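Local coordinates for protein glutamate--tRNA ligase (PDB 6B1Z) that probably catalyses the ATP-dependent attachment of glutamate to its cognate tRNA, as a class I aminoacyl-tRNA synthetase, at residues A[304-309]-A[356-361]; A[321-326]-A[348-353]; A[368-373]-A[399-404]; A[362-367]-A[393-398]. All coordinates share one frame; numbering follows the deposited sequence. Where two conformers were deposited one is given.

In the fold
Along the chain, helix 304-312 comes first, and contact 1 closes a loop of 46 residues by bringing 356-361 back against it. Contact 2 lies within that loop and closes a shorter one of 21 residues, where 321-326 meets the front half of helix 348-361. Asn309 joins the two contacts through its bonds to Glu323 and Val325. Helix 364-377 follows, and contacts 4 and 3, each closing a loop of 25 residues, cross, since 362-367 and 368-373 both precede 393-398 and 399-404. Gln360 bonds to Glu396, tying helix 348-361 to the returning 393-398. Contacts 1 and 2 thus hold helix 348-361 against the catalytic part, while contacts 3 and 4 pack the first helices of the anticodon-binding part.

Contact 1: residues A[304-309]-A[356-361]; sequences PEAFIN and QQYLQL
Tyr358 reaches from helix 348-361 to Glu305, Ala306 and Asn309, which lie on one side of helix 304-312. With chi1 at -83° its CG lies anti to the carbonyl carbon, and this sends the ring across the gap between the two helices. CB of Tyr358 lies 4.0 Å from CB of Ala306. The same methyl is nearer to CD1 of Tyr358, at 3.5 Å, and CA of Ala306 sits over one ring face, offset toward the rim. Alanine suits this place because a small side chain lets the aromatic ring lie close to the helix backbone. On the other flank CE2 of Tyr358 meets CB of Glu305 at 3.6 Å, beyond which the glutamate chain bends at chi2 and carries its carboxylate away.

At the tip, the Tyr358 hydroxyl OH donates to OD1 of Asn309 over 2.7 Å. The amide and ring planes are nearly perpendicular, 81° apart, and OD1 lies at the ring edge. A water donates to the same OH (3.2 Å) and also to the backbone O of Glu305 (2.8 Å), so the phenol both gives and receives. Asparagine is apt here: its OD1 also accepts from Val325 N while its ND2 donates to Glu323 O, which fixes the amide's orientation.

The two helices run roughly antiparallel, their segment axes approaching to 9.1 Å at an angle of 151°. Behind helix 304-312, Phe307 and Ile308 pack on helices 26-41 and 62-73, so Tyr358 links helix 348-361 to the catalytic core.

Contact 2: residues A[321-326]-A[348-353]; sequences NKEIVS and AEKAKW. With FMT (formic acid), chain D.
Glu323 and Lys350 form a salt bridge at the surface between the loop 321-326 and the first turns of helix 348-361. OE2 of Glu323 is modelled 2.4 Å from NZ of Lys350, a distance too short to be taken at face value. The lysine chain bends at chi2 (75°), which brings its ammonium group to the loop, and two long, flexible residues can bridge segments whose backbones stay well apart.

Apolar contact is looser. CD1 of Ile324 touches CZ3 of Trp353 at 4.1 Å, and Ile324 also packs on Phe354 and Tyr358 farther along the helix.

Helices 304-312 and 327-333, between the catalytic core and the anticodon-binding part, probably belong to the stem-contact fold of class I synthetases.

Polar atoms also approach the indole, whose long reach brings CZ3 and CH2 to the loop. OE1 of Glu323 comes in obliquely, 3.6 Å from CH2 of Trp353, whereas NZ of Lys350 stands over a ring face, offset toward the rim.

At the helix start lies a formic acid molecule, probably from the crystallisation liquor. Its O1 accepts from Glu349 N at 3.0 Å, with an N-H...O angle of 162°, and Ser347 OG is also hydrogen-bonded to it.

Contact 3: residues A[368-373]-A[399-404]; sequences LPEFKK and TFVKDI
Within the all-helical anticodon-binding domain, helices 364-377 and 401-406 pack through Phe371, Val401 and Ile404, with Glu370 at the margin. The backbones come closest at Phe371 and Val401, their CA atoms 6.1 Å apart. Val401 CG1, placed anti to its own nitrogen at chi1 170°, projects onto the first helix and rests 3.7 Å from Phe371 N and 4.0 Å from Phe371 CB. A short, branched residue suits this tight approach, since its methyl can lie directly on the helix backbone. The aliphatic part of Glu370 flanks it, CG standing 3.9 Å from Val401 CG1, which leaves the carboxylate at the exposed margin.

Phe371 turns its ring toward the second helix, and its CE1 meets CG2 of Ile404 at 3.5 Å, the two side chains crossing at about a right angle. The beta-branch of the isoleucine does the touching, with Ile404 CB also near the ring. Helix 384-394 completes this apolar layer, Ile391 lying against Phe371 and Ile390 and Met394 against Ile404.

Before helix 401-406 the chain is held by Asp403, whose side chain folds back on the turn ahead of it. OD2 of Asp403 takes two backbone donors: Thr399 N at 2.9 Å, on the anti side and close to the carboxylate plane, and Phe400 N at 3.0 Å, from well above that plane.

Contact 4: residues A[362-367]-A[393-398]; sequences MSNEAI and LMKERA
Lys395 extends its chain beyond CG to the start of helix 364-377, where two oxygens grip its tip. NZ of Lys395 donates to the backbone O of Met362 over 2.9 Å, in the carbonyl plane and at a C=O...N angle of 157°, and to OD1 of Asn364 over 2.8 Å, this time from 45° above the amide's plane. Its CG takes the crowded position between backbone N and carbonyl carbon (chi1 66°). On the way CD of Lys395 packs against CD1 of Ile367, 3.8 Å away, so that a hydrophobic stem leads to a polar tip.

The turn being gripped joins helices 348-361 and 364-377 and includes an N-cap: OG of Ser363 accepts from Ala366 N at 3.0 Å. Serine suits that place, as its hydroxyl can take up an N-H of the first turn that has no carbonyl of a preceding turn to bond to, while neighbouring Asn364 turns its carbonyl oxygen to the lysine.

The solvent side is much looser. Ser363 and Glu365 are exposed, and beyond helix 384-394 the side chains of Glu396 and Arg397 are not modelled past CB, consistent with mobility. The backbone there is nevertheless held, since Glu396 O accepts from Gln360 NE2.

Contact 1: residues A[304-309]-A[356-361]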
loop_
_atom_site.group_PDB
_atom_site.type_symbol
_atom_site.label_atom_id
_atom_site.label_comp_id
_atom_site.label_asym_id
_atom_site.label_seq_id
_atom_site.Cartn_x
_atom_site.Cartn_y
_atom_site.Cartn_z
ATOM N N PRO A 304 2.773 -4.560 -10.100
ATOM C CA PRO A 304 1.492 -4.113 -9.529
ATOM C C PRO A 304 0.481 -5.234 -9.348
ATOM O O PRO A 304 -0.280 -5.218 -8.369
ATOM C CB PRO A 304 1.006 -3.053 -10.528
ATOM C CG PRO A 304 1.758 -3.344 -11.822
ATOM C CD PRO A 304 3.103 -3.872 -11.364
ATOM N N GLU A 305 0.457 -6.218 -10.250
ATOM C CA GLU A 305 -0.456 -7.342 -10.098
ATOM C C GLU A 305 -0.116 -8.171 -8.870
ATOM O O GLU A 305 -1.018 -8.689 -8.198
ATOM C CB GLU A 305 -0.411 -8.224 -11.339
ATOM C CG GLU A 305 -0.815 -7.500 -12.617
ATOM C CD GLU A 305 0.335 -6.742 -13.285
ATOM O OE1 GLU A 305 1.487 -6.717 -12.762
ATOM O OE2 GLU A 305 0.073 -6.171 -14.371
ATOM N N ALA A 306 1.181 -8.318 -8.576
ATOM C CA ALA A 306 1.593 -9.062 -7.387
ATOM C C ALA A 306 1.329 -8.258 -6.128
ATOM O O ALA A 306 0.861 -8.805 -5.121
ATOM C CB ALA A 306 3.074 -9.419 -7.483
ATOM N N PHE A 307 1.626 -6.960 -6.179
ATOM C CA PHE A 307 1.364 -6.068 -5.057
ATOM C C PHE A 307 -0.106 -6.096 -4.644
ATOM O O PHE A 307 -0.418 -6.266 -3.457
ATOM C CB PHE A 307 1.793 -4.653 -5.435
ATOM C CG PHE A 307 1.459 -3.617 -4.385
ATOM C CD1 PHE A 307 2.092 -3.641 -3.153
ATOM C CD2 PHE A 307 0.529 -2.621 -4.656
ATOM C CE1 PHE A 307 1.790 -2.681 -2.183
ATOM C CE2 PHE A 307 0.213 -1.654 -3.706
ATOM C CZ PHE A 307 0.850 -1.680 -2.475
ATOM N N ILE A 308 -1.022 -5.919 -5.603
ATOM C CA ILE A 308 -2.427 -5.816 -5.217
ATOM C C ILE A 308 -2.998 -7.183 -4.831
ATOM O O ILE A 308 -3.883 -7.265 -3.967
ATOM C CB ILE A 308 -3.226 -5.096 -6.324
ATOM C CG1 ILE A 308 -4.511 -4.509 -5.725
ATOM C CG2 ILE A 308 -3.474 -6.021 -7.527
ATOM C CD1 ILE A 308 -4.242 -3.456 -4.636
ATOM N N ASN A 309 -2.467 -8.277 -5.394
ATOM C CA ASN A 309 -2.835 -9.613 -4.927
ATOM C C ASN A 309 -2.452 -9.784 -3.453
ATOM O O ASN A 309 -3.236 -10.313 -2.646
ATOM C CB ASN A 309 -2.143 -10.657 -5.835
ATOM C CG ASN A 309 -2.758 -12.070 -5.765
ATOM O OD1 ASN A 309 -2.503 -12.893 -6.649
ATOM N ND2 ASN A 309 -3.507 -12.378 -4.705
ATOM N N GLN A 356 7.689 -13.044 -6.729
ATOM C CA GLN A 356 8.363 -14.143 -7.413
ATOM C C GLN A 356 7.384 -14.935 -8.272
ATOM O O GLN A 356 7.696 -15.298 -9.414
ATOM C CB GLN A 356 9.031 -15.052 -6.382
ATOM C CG GLN A 356 9.891 -16.105 -7.027
ATOM C CD GLN A 356 10.686 -16.847 -6.010
ATOM O OE1 GLN A 356 11.885 -16.603 -5.827
ATOM N NE2 GLN A 356 10.024 -17.744 -5.306
ATOM N N GLN A 357 6.206 -15.241 -7.725
ATOM C CA GLN A 357 5.221 -16.017 -8.474
ATOM C C GLN A 357 4.848 -15.317 -9.772
ATOM O O GLN A 357 4.754 -15.958 -10.826
ATOM C CB GLN A 357 3.958 -16.258 -7.640
ATOM C CG GLN A 357 4.149 -17.046 -6.346
ATOM C CD GLN A 357 5.008 -18.273 -6.504
ATOM O OE1 GLN A 357 4.561 -19.298 -7.016
ATOM N NE2 GLN A 357 6.256 -18.180 -6.059
ATOM N N TYR A 358 4.633 -13.999 -9.713
ATOM C CA TYR A 358 4.236 -13.262 -10.910
ATOM C C TYR A 358 5.405 -13.089 -11.867
ATOM O O TYR A 358 5.223 -13.187 -13.087
ATOM C CB TYR A 358 3.617 -11.902 -10.525
ATOM C CG TYR A 358 2.148 -11.979 -10.143
ATOM C CD1 TYR A 358 1.747 -12.339 -8.860
ATOM C CD2 TYR A 358 1.158 -11.711 -11.079
ATOM C CE1 TYR A 358 0.392 -12.419 -8.524
ATOM C CE2 TYR A 358 -0.178 -11.785 -10.760
ATOM C CZ TYR A 358 -0.557 -12.127 -9.482
ATOM O OH TYR A 358 -1.891 -12.203 -9.197
ATOM N N LEU A 359 6.613 -12.865 -11.340
ATOM C CA LEU A 359 7.779 -12.683 -12.205
ATOM C C LEU A 359 8.048 -13.934 -13.026
ATOM O O LEU A 359 8.341 -13.849 -14.232
ATOM C CB LEU A 359 8.995 -12.327 -11.348
ATOM C CG LEU A 359 10.339 -12.101 -12.049
ATOM C CD1 LEU A 359 10.204 -11.005 -13.074
ATOM C CD2 LEU A 359 11.395 -11.728 -11.018
ATOM N N GLN A 360 7.919 -15.110 -12.395
ATOM C CA GLN A 360 8.227 -16.374 -13.063
ATOM C C GLN A 360 7.315 -16.621 -14.253
ATOM O O GLN A 360 7.696 -17.345 -15.184
ATOM C CB GLN A 360 8.118 -17.534 -12.071
ATOM C CG GLN A 360 9.253 -17.611 -11.077
ATOM C CD GLN A 360 8.982 -18.618 -9.971
ATOM O OE1 GLN A 360 7.890 -19.182 -9.883
ATOM N NE2 GLN A 360 9.974 -18.844 -9.121
ATOM N N LEU A 361 6.114 -16.043 -14.239
ATOM C CA LEU A 361 5.132 -16.238 -15.294
ATOM C C LEU A 361 5.209 -15.185 -16.392
ATOM O O LEU A 361 4.582 -15.363 -17.441
ATOM C CB LEU A 361 3.721 -16.254 -14.703
ATOM C CG LEU A 361 3.338 -17.492 -13.882
ATOM C CD1 LEU A 361 1.900 -17.370 -13.452
ATOM C CD2 LEU A 361 3.554 -18.759 -14.694
HETATM O O HOH W 1 -3.597 -9.462 -9.114
#

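Contact 2: residues A[321-326]-A[348-353]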
loop_
_atom_site.group_PDB
_atom_site.type_symbol
_atom_site.label_atom_id
_atom_site.label_comp_id
_atom_site.label_asym_id
_atom_site.label_seq_id
_atom_site.Cartn_x
_atom_site.Cartn_y
_atom_site.Cartn_z
ATOM N N ASN A 321 -9.677 -20.983 -1.757
ATOM C CA ASN A 321 -8.312 -21.132 -1.248
ATOM C C ASN A 321 -7.262 -20.974 -2.344
ATOM O O ASN A 321 -6.151 -21.491 -2.221
ATOM C CB ASN A 321 -8.122 -22.475 -0.534
ATOM C CG ASN A 321 -8.991 -22.607 0.700
ATOM O OD1 ASN A 321 -9.275 -21.621 1.384
ATOM N ND2 ASN A 321 -9.423 -23.829 0.989
ATOM N N LYS A 322 -7.601 -20.267 -3.415
ATOM C CA LYS A 322 -6.661 -19.978 -4.488
ATOM C C LYS A 322 -5.971 -18.650 -4.193
ATOM O O LYS A 322 -6.631 -17.605 -4.130
ATOM C CB LYS A 322 -7.387 -19.929 -5.830
ATOM C CG LYS A 322 -6.482 -19.768 -7.037
ATOM C CD LYS A 322 -7.304 -19.760 -8.316
ATOM C CE LYS A 322 -6.447 -19.446 -9.528
ATOM N NZ LYS A 322 -7.293 -19.179 -10.725
ATOM N N GLU A 323 -4.650 -18.690 -4.017
ATOM C CA GLU A 323 -3.931 -17.499 -3.565
ATOM C C GLU A 323 -3.629 -16.532 -4.701
ATOM O O GLU A 323 -3.670 -15.313 -4.509
ATOM C CB GLU A 323 -2.622 -17.896 -2.904
ATOM C CG GLU A 323 -2.758 -18.580 -1.588
ATOM C CD GLU A 323 -1.437 -18.601 -0.874
ATOM O OE1 GLU A 323 -0.639 -19.531 -1.116
ATOM O OE2 GLU A 323 -1.189 -17.660 -0.104
ATOM N N ILE A 324 -3.266 -17.053 -5.868
ATOM C CA ILE A 324 -2.894 -16.224 -7.008
ATOM C C ILE A 324 -4.166 -15.938 -7.796
ATOM O O ILE A 324 -4.788 -16.854 -8.341
ATOM C CB ILE A 324 -1.841 -16.911 -7.882
ATOM C CG1 ILE A 324 -0.568 -17.176 -7.077
ATOM C CG2 ILE A 324 -1.549 -16.068 -9.111
ATOM C CD1 ILE A 324 0.224 -15.927 -6.758
ATOM N N VAL A 325 -4.561 -14.669 -7.844
ATOM C CA VAL A 325 -5.779 -14.257 -8.535
ATOM C C VAL A 325 -5.532 -12.917 -9.215
ATOM O O VAL A 325 -4.866 -12.032 -8.665
ATOM C CB VAL A 325 -6.994 -14.165 -7.587
ATOM C CG1 VAL A 325 -7.637 -15.545 -7.406
ATOM C CG2 VAL A 325 -6.596 -13.567 -6.257
ATOM N N SER A 326 -6.087 -12.776 -10.412
ATOM C CA SER A 326 -6.077 -11.530 -11.157
ATOM C C SER A 326 -7.132 -10.571 -10.608
ATOM O O SER A 326 -8.029 -10.955 -9.854
ATOM C CB SER A 326 -6.375 -11.799 -12.629
ATOM O OG SER A 326 -7.742 -12.171 -12.786
ATOM N N ALA A 348 6.367 -9.473 4.933
ATOM C CA ALA A 348 7.283 -9.168 3.848
ATOM C C ALA A 348 7.607 -10.427 3.046
ATOM O O ALA A 348 7.745 -10.372 1.817
ATOM C CB ALA A 348 8.552 -8.532 4.412
ATOM N N GLU A 349 7.702 -11.572 3.734
ATOM C CA GLU A 349 7.936 -12.852 3.066
ATOM C C GLU A 349 6.872 -13.114 2.011
ATOM O O GLU A 349 7.183 -13.469 0.869
ATOM C CB GLU A 349 7.933 -13.985 4.098
ATOM C CG GLU A 349 7.979 -15.389 3.476
ATOM C CD GLU A 349 9.375 -15.836 3.111
ATOM O OE1 GLU A 349 10.357 -15.217 3.593
ATOM O OE2 GLU A 349 9.500 -16.820 2.340
ATOM N N LYS A 350 5.604 -12.941 2.389
ATOM C CA LYS A 350 4.504 -13.172 1.458
ATOM C C LYS A 350 4.527 -12.176 0.312
ATOM O O LYS A 350 4.264 -12.540 -0.845
ATOM C CB LYS A 350 3.175 -13.091 2.200
ATOM C CG LYS A 350 2.040 -13.686 1.415
ATOM C CD LYS A 350 2.148 -15.186 1.449
ATOM C CE LYS A 350 1.064 -15.816 0.622
ATOM N NZ LYS A 350 0.929 -17.264 0.958
ATOM N N ALA A 351 4.862 -10.913 0.592
ATOM C CA ALA A 351 4.921 -9.936 -0.493
ATOM C C ALA A 351 5.987 -10.316 -1.512
ATOM O O ALA A 351 5.762 -10.218 -2.730
ATOM C CB ALA A 351 5.183 -8.546 0.079
ATOM N N LYS A 352 7.143 -10.788 -1.036
ATOM C CA LYS A 352 8.200 -11.201 -1.948
ATOM C C LYS A 352 7.821 -12.481 -2.683
ATOM O O LYS A 352 8.121 -12.634 -3.873
ATOM C CB LYS A 352 9.505 -11.361 -1.172
ATOM C CG LYS A 352 10.029 -10.001 -0.717
ATOM C CD LYS A 352 11.214 -10.098 0.207
ATOM C CE LYS A 352 11.794 -8.723 0.457
ATOM N NZ LYS A 352 12.899 -8.790 1.464
ATOM N N TRP A 353 7.144 -13.401 -1.994
ATOM C CA TRP A 353 6.698 -14.635 -2.643
ATOM C C TRP A 353 5.729 -14.326 -3.776
ATOM O O TRP A 353 5.858 -14.878 -4.871
ATOM C CB TRP A 353 6.050 -15.571 -1.625
ATOM C CG TRP A 353 5.439 -16.832 -2.214
ATOM C CD1 TRP A 353 6.079 -18.024 -2.452
ATOM C CD2 TRP A 353 4.066 -17.030 -2.597
ATOM N NE1 TRP A 353 5.183 -18.952 -2.950
ATOM C CE2 TRP A 353 3.947 -18.366 -3.054
ATOM C CE3 TRP A 353 2.931 -16.210 -2.605
ATOM C CZ2 TRP A 353 2.740 -18.896 -3.515
ATOM C CZ3 TRP A 353 1.723 -16.744 -3.061
ATOM C CH2 TRP A 353 1.641 -18.075 -3.507
HETATM C C FMT D . 7.592 -12.071 7.624
HETATM O O1 FMT D . 8.028 -11.420 6.674
HETATM O O2 FMT D . 6.470 -12.575 7.669
#

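Contact 3: residues A[368-373]-A[399-404]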
loop_
_atom_site.group_PDB
_atom_site.type_symbol
_atom_site.label_atom_id
_atom_site.label_comp_id
_atom_site.label_asym_id
_atom_site.label_seq_id
_atom_site.Cartn_x
_atom_site.Cartn_y
_atom_site.Cartn_z
ATOM N N LEU A 368 12.376 -7.865 -20.405
ATOM C CA LEU A 368 13.534 -7.232 -21.045
ATOM C C LEU A 368 13.650 -5.729 -20.810
ATOM O O LEU A 368 14.767 -5.265 -20.529
ATOM C CB LEU A 368 13.527 -7.532 -22.554
ATOM C CG LEU A 368 14.735 -6.995 -23.337
ATOM C CD1 LEU A 368 16.030 -7.662 -22.883
ATOM C CD2 LEU A 368 14.521 -7.203 -24.827
ATOM N N PRO A 369 12.592 -4.922 -20.929
ATOM C CA PRO A 369 12.787 -3.468 -20.753
ATOM C C PRO A 369 13.341 -3.096 -19.386
ATOM O O PRO A 369 14.293 -2.311 -19.315
ATOM C CB PRO A 369 11.383 -2.896 -20.986
ATOM C CG PRO A 369 10.684 -3.935 -21.811
ATOM C CD PRO A 369 11.211 -5.245 -21.344
ATOM N N GLU A 370 12.783 -3.646 -18.305
ATOM C CA GLU A 370 13.328 -3.331 -16.989
ATOM C C GLU A 370 14.724 -3.916 -16.822
ATOM O O GLU A 370 15.600 -3.279 -16.224
ATOM C CB GLU A 370 12.390 -3.827 -15.889
ATOM C CG GLU A 370 12.856 -3.446 -14.470
ATOM C CD GLU A 370 12.886 -1.928 -14.223
ATOM O OE1 GLU A 370 12.168 -1.174 -14.923
ATOM O OE2 GLU A 370 13.645 -1.490 -13.329
ATOM N N PHE A 371 14.965 -5.114 -17.361
ATOM C CA PHE A 371 16.298 -5.694 -17.255
ATOM C C PHE A 371 17.333 -4.817 -17.951
ATOM O O PHE A 371 18.426 -4.591 -17.418
ATOM C CB PHE A 371 16.309 -7.110 -17.829
ATOM C CG PHE A 371 17.632 -7.811 -17.697
ATOM C CD1 PHE A 371 18.218 -7.992 -16.448
ATOM C CD2 PHE A 371 18.275 -8.322 -18.810
ATOM C CE1 PHE A 371 19.445 -8.651 -16.326
ATOM C CE2 PHE A 371 19.491 -8.988 -18.696
ATOM C CZ PHE A 371 20.078 -9.152 -17.440
ATOM N N LYS A 372 17.007 -4.312 -19.145
ATOM C CA LYS A 372 17.945 -3.442 -19.847
ATOM C C LYS A 372 18.192 -2.151 -19.082
ATOM O O LYS A 372 19.293 -1.587 -19.162
ATOM C CB LYS A 372 17.422 -3.137 -21.259
ATOM C CG LYS A 372 17.533 -4.337 -22.206
ATOM C CD LYS A 372 17.001 -4.021 -23.593
ATOM C CE LYS A 372 17.863 -2.976 -24.283
ATOM N NZ LYS A 372 17.583 -2.915 -25.754
ATOM N N LYS A 373 17.175 -1.656 -18.374
ATOM C CA LYS A 373 17.342 -0.478 -17.532
ATOM C C LYS A 373 18.324 -0.765 -16.400
ATOM O O LYS A 373 19.218 0.043 -16.122
ATOM C CB LYS A 373 15.977 -0.050 -16.990
ATOM C CG LYS A 373 15.936 1.238 -16.185
ATOM C CD LYS A 373 14.481 1.627 -15.937
ATOM C CE LYS A 373 14.354 2.925 -15.155
ATOM N NZ LYS A 373 14.885 2.788 -13.774
ATOM N N THR A 399 13.476 -12.848 -7.396
ATOM C CA THR A 399 12.320 -12.235 -6.756
ATOM C C THR A 399 11.975 -10.892 -7.381
ATOM O O THR A 399 10.796 -10.522 -7.435
ATOM C CB THR A 399 12.591 -12.071 -5.256
ATOM O OG1 THR A 399 12.960 -13.350 -4.720
ATOM C CG2 THR A 399 11.350 -11.563 -4.499
ATOM N N PHE A 400 12.987 -10.186 -7.884
ATOM C CA PHE A 400 12.862 -8.908 -8.567
ATOM C C PHE A 400 13.700 -8.975 -9.832
ATOM O O PHE A 400 14.709 -9.684 -9.864
ATOM C CB PHE A 400 13.360 -7.745 -7.682
ATOM C CG PHE A 400 12.633 -7.644 -6.377
ATOM C CD1 PHE A 400 11.424 -6.992 -6.307
ATOM C CD2 PHE A 400 13.138 -8.246 -5.233
ATOM C CE1 PHE A 400 10.722 -6.914 -5.122
ATOM C CE2 PHE A 400 12.449 -8.176 -4.034
ATOM C CZ PHE A 400 11.232 -7.501 -3.974
ATOM N N VAL A 401 13.306 -8.208 -10.859
ATOM C CA VAL A 401 14.064 -8.220 -12.114
ATOM C C VAL A 401 15.533 -7.874 -11.878
ATOM O O VAL A 401 16.427 -8.467 -12.499
ATOM C CB VAL A 401 13.419 -7.275 -13.145
ATOM C CG1 VAL A 401 14.340 -7.095 -14.358
ATOM C CG2 VAL A 401 12.080 -7.814 -13.559
ATOM N N LYS A 402 15.822 -6.947 -10.951
ATOM C CA LYS A 402 17.211 -6.554 -10.717
ATOM C C LYS A 402 18.068 -7.727 -10.244
ATOM O O LYS A 402 19.287 -7.716 -10.447
ATOM C CB LYS A 402 17.284 -5.407 -9.702
ATOM C CG LYS A 402 17.009 -5.822 -8.252
ATOM C CD LYS A 402 16.973 -4.624 -7.303
ATOM C CE LYS A 402 16.028 -4.905 -6.130
ATOM N NZ LYS A 402 15.468 -3.659 -5.497
ATOM N N ASP A 403 17.453 -8.743 -9.612
ATOM C CA ASP A 403 18.201 -9.917 -9.153
ATOM C C ASP A 403 18.865 -10.641 -10.317
ATOM O O ASP A 403 19.902 -11.289 -10.133
ATOM C CB ASP A 403 17.289 -10.928 -8.444
ATOM C CG ASP A 403 16.606 -10.381 -7.215
ATOM O OD1 ASP A 403 16.995 -9.309 -6.708
ATOM O OD2 ASP A 403 15.672 -11.076 -6.751
ATOM N N ILE A 404 18.259 -10.577 -11.508
ATOM C CA ILE A 404 18.824 -11.256 -12.671
ATOM C C ILE A 404 20.210 -10.707 -13.008
ATOM O O ILE A 404 21.097 -11.456 -13.448
ATOM C CB ILE A 404 17.851 -11.127 -13.858
ATOM C CG1 ILE A 404 16.519 -11.806 -13.521
ATOM C CG2 ILE A 404 18.452 -11.762 -15.138
ATOM C CD1 ILE A 404 15.441 -11.599 -14.585
#

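Contact 4: residues A[362-367]-A[393-398]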
loop_
_atom_site.group_PDB
_atom_site.type_symbol
_atom_site.label_atom_id
_atom_site.label_comp_id
_atom_site.label_asym_id
_atom_site.label_seq_id
_atom_site.Cartn_x
_atom_site.Cartn_y
_atom_site.Cartn_z
ATOM N N MET A 362 5.949 -14.098 -16.182
ATOM C CA MET A 362 6.174 -13.122 -17.245
ATOM C C MET A 362 7.019 -13.731 -18.355
ATOM O O MET A 362 7.916 -14.533 -18.108
ATOM C CB MET A 362 6.890 -11.886 -16.698
ATOM C CG MET A 362 6.071 -11.096 -15.701
ATOM S SD MET A 362 6.940 -9.662 -15.051
ATOM C CE MET A 362 7.223 -8.662 -16.513
ATOM N N SER A 363 6.733 -13.331 -19.595
ATOM C CA SER A 363 7.599 -13.718 -20.698
ATOM C C SER A 363 8.961 -13.041 -20.567
ATOM O O SER A 363 9.111 -12.000 -19.915
ATOM C CB SER A 363 6.971 -13.333 -22.035
ATOM O OG SER A 363 6.880 -11.922 -22.130
ATOM N N ASN A 364 9.956 -13.640 -21.219
ATOM C CA ASN A 364 11.278 -13.025 -21.246
ATOM C C ASN A 364 11.202 -11.641 -21.876
ATOM O O ASN A 364 11.830 -10.693 -21.389
ATOM C CB ASN A 364 12.277 -13.920 -21.985
ATOM C CG ASN A 364 12.468 -15.268 -21.303
ATOM O OD1 ASN A 364 12.211 -15.406 -20.104
ATOM N ND2 ASN A 364 12.937 -16.262 -22.055
ATOM N N GLU A 365 10.398 -11.498 -22.940
ATOM C CA GLU A 365 10.240 -10.192 -23.572
ATOM C C GLU A 365 9.622 -9.162 -22.633
ATOM O O GLU A 365 9.986 -7.982 -22.689
ATOM C CB GLU A 365 9.397 -10.319 -24.835
ATOM C CG GLU A 365 10.106 -11.015 -25.981
ATOM C CD GLU A 365 11.045 -10.098 -26.759
ATOM O OE1 GLU A 365 11.558 -9.114 -26.180
ATOM O OE2 GLU A 365 11.250 -10.363 -27.957
ATOM N N ALA A 366 8.664 -9.572 -21.789
ATOM C CA ALA A 366 8.042 -8.629 -20.863
ATOM C C ALA A 366 9.036 -8.123 -19.817
ATOM O O ALA A 366 8.916 -6.980 -19.355
ATOM C CB ALA A 366 6.831 -9.283 -20.182
ATOM N N ILE A 367 10.019 -8.950 -19.455
ATOM C CA ILE A 367 11.041 -8.586 -18.476
ATOM C C ILE A 367 12.138 -7.726 -19.102
ATOM O O ILE A 367 12.777 -6.927 -18.404
ATOM C CB ILE A 367 11.621 -9.872 -17.862
ATOM C CG1 ILE A 367 10.560 -10.588 -17.023
ATOM C CG2 ILE A 367 12.875 -9.582 -17.019
ATOM C CD1 ILE A 367 10.941 -12.014 -16.671
ATOM N N LEU A 393 17.323 -18.012 -18.264
ATOM C CA LEU A 393 18.139 -18.841 -17.387
ATOM C C LEU A 393 18.009 -18.446 -15.927
ATOM O O LEU A 393 18.300 -19.266 -15.045
ATOM C CB LEU A 393 19.618 -18.745 -17.771
ATOM C CG LEU A 393 20.096 -19.383 -19.074
ATOM C CD1 LEU A 393 21.494 -18.871 -19.404
ATOM C CD2 LEU A 393 20.083 -20.892 -18.927
ATOM N N MET A 394 17.585 -17.215 -15.647
ATOM C CA MET A 394 17.663 -16.687 -14.291
ATOM C C MET A 394 16.323 -16.395 -13.640
ATOM O O MET A 394 16.268 -16.306 -12.404
ATOM C CB MET A 394 18.488 -15.389 -14.261
ATOM C CG MET A 394 19.925 -15.538 -14.721
ATOM S SD MET A 394 20.991 -16.245 -13.457
ATOM C CE MET A 394 20.947 -14.925 -12.231
ATOM N N LYS A 395 15.249 -16.218 -14.410
ATOM C CA LYS A 395 14.046 -15.648 -13.807
ATOM C C LYS A 395 13.378 -16.593 -12.818
ATOM O O LYS A 395 12.672 -16.116 -11.927
ATOM C CB LYS A 395 13.039 -15.218 -14.883
ATOM C CG LYS A 395 12.443 -16.343 -15.691
ATOM C CD LYS A 395 11.392 -15.795 -16.675
ATOM C CE LYS A 395 10.723 -16.925 -17.437
ATOM N NZ LYS A 395 10.033 -16.425 -18.672
ATOM N N GLU A 396 13.604 -17.909 -12.935
ATOM C CA GLU A 396 12.937 -18.848 -12.032
ATOM C C GLU A 396 13.394 -18.662 -10.590
ATOM O O GLU A 396 12.642 -18.974 -9.658
ATOM C CB GLU A 396 13.186 -20.288 -12.488
ATOM N N ARG A 397 14.606 -18.161 -10.386
ATOM C CA ARG A 397 15.138 -17.955 -9.043
ATOM C C ARG A 397 15.007 -16.524 -8.535
ATOM O O ARG A 397 15.199 -16.289 -7.336
ATOM C CB ARG A 397 16.612 -18.366 -8.999
ATOM N N ALA A 398 14.675 -15.576 -9.401
ATOM C CA ALA A 398 14.632 -14.165 -9.050
ATOM C C ALA A 398 13.351 -13.806 -8.313
ATOM O O ALA A 398 12.276 -14.363 -8.567
ATOM C CB ALA A 398 14.732 -13.307 -10.313
#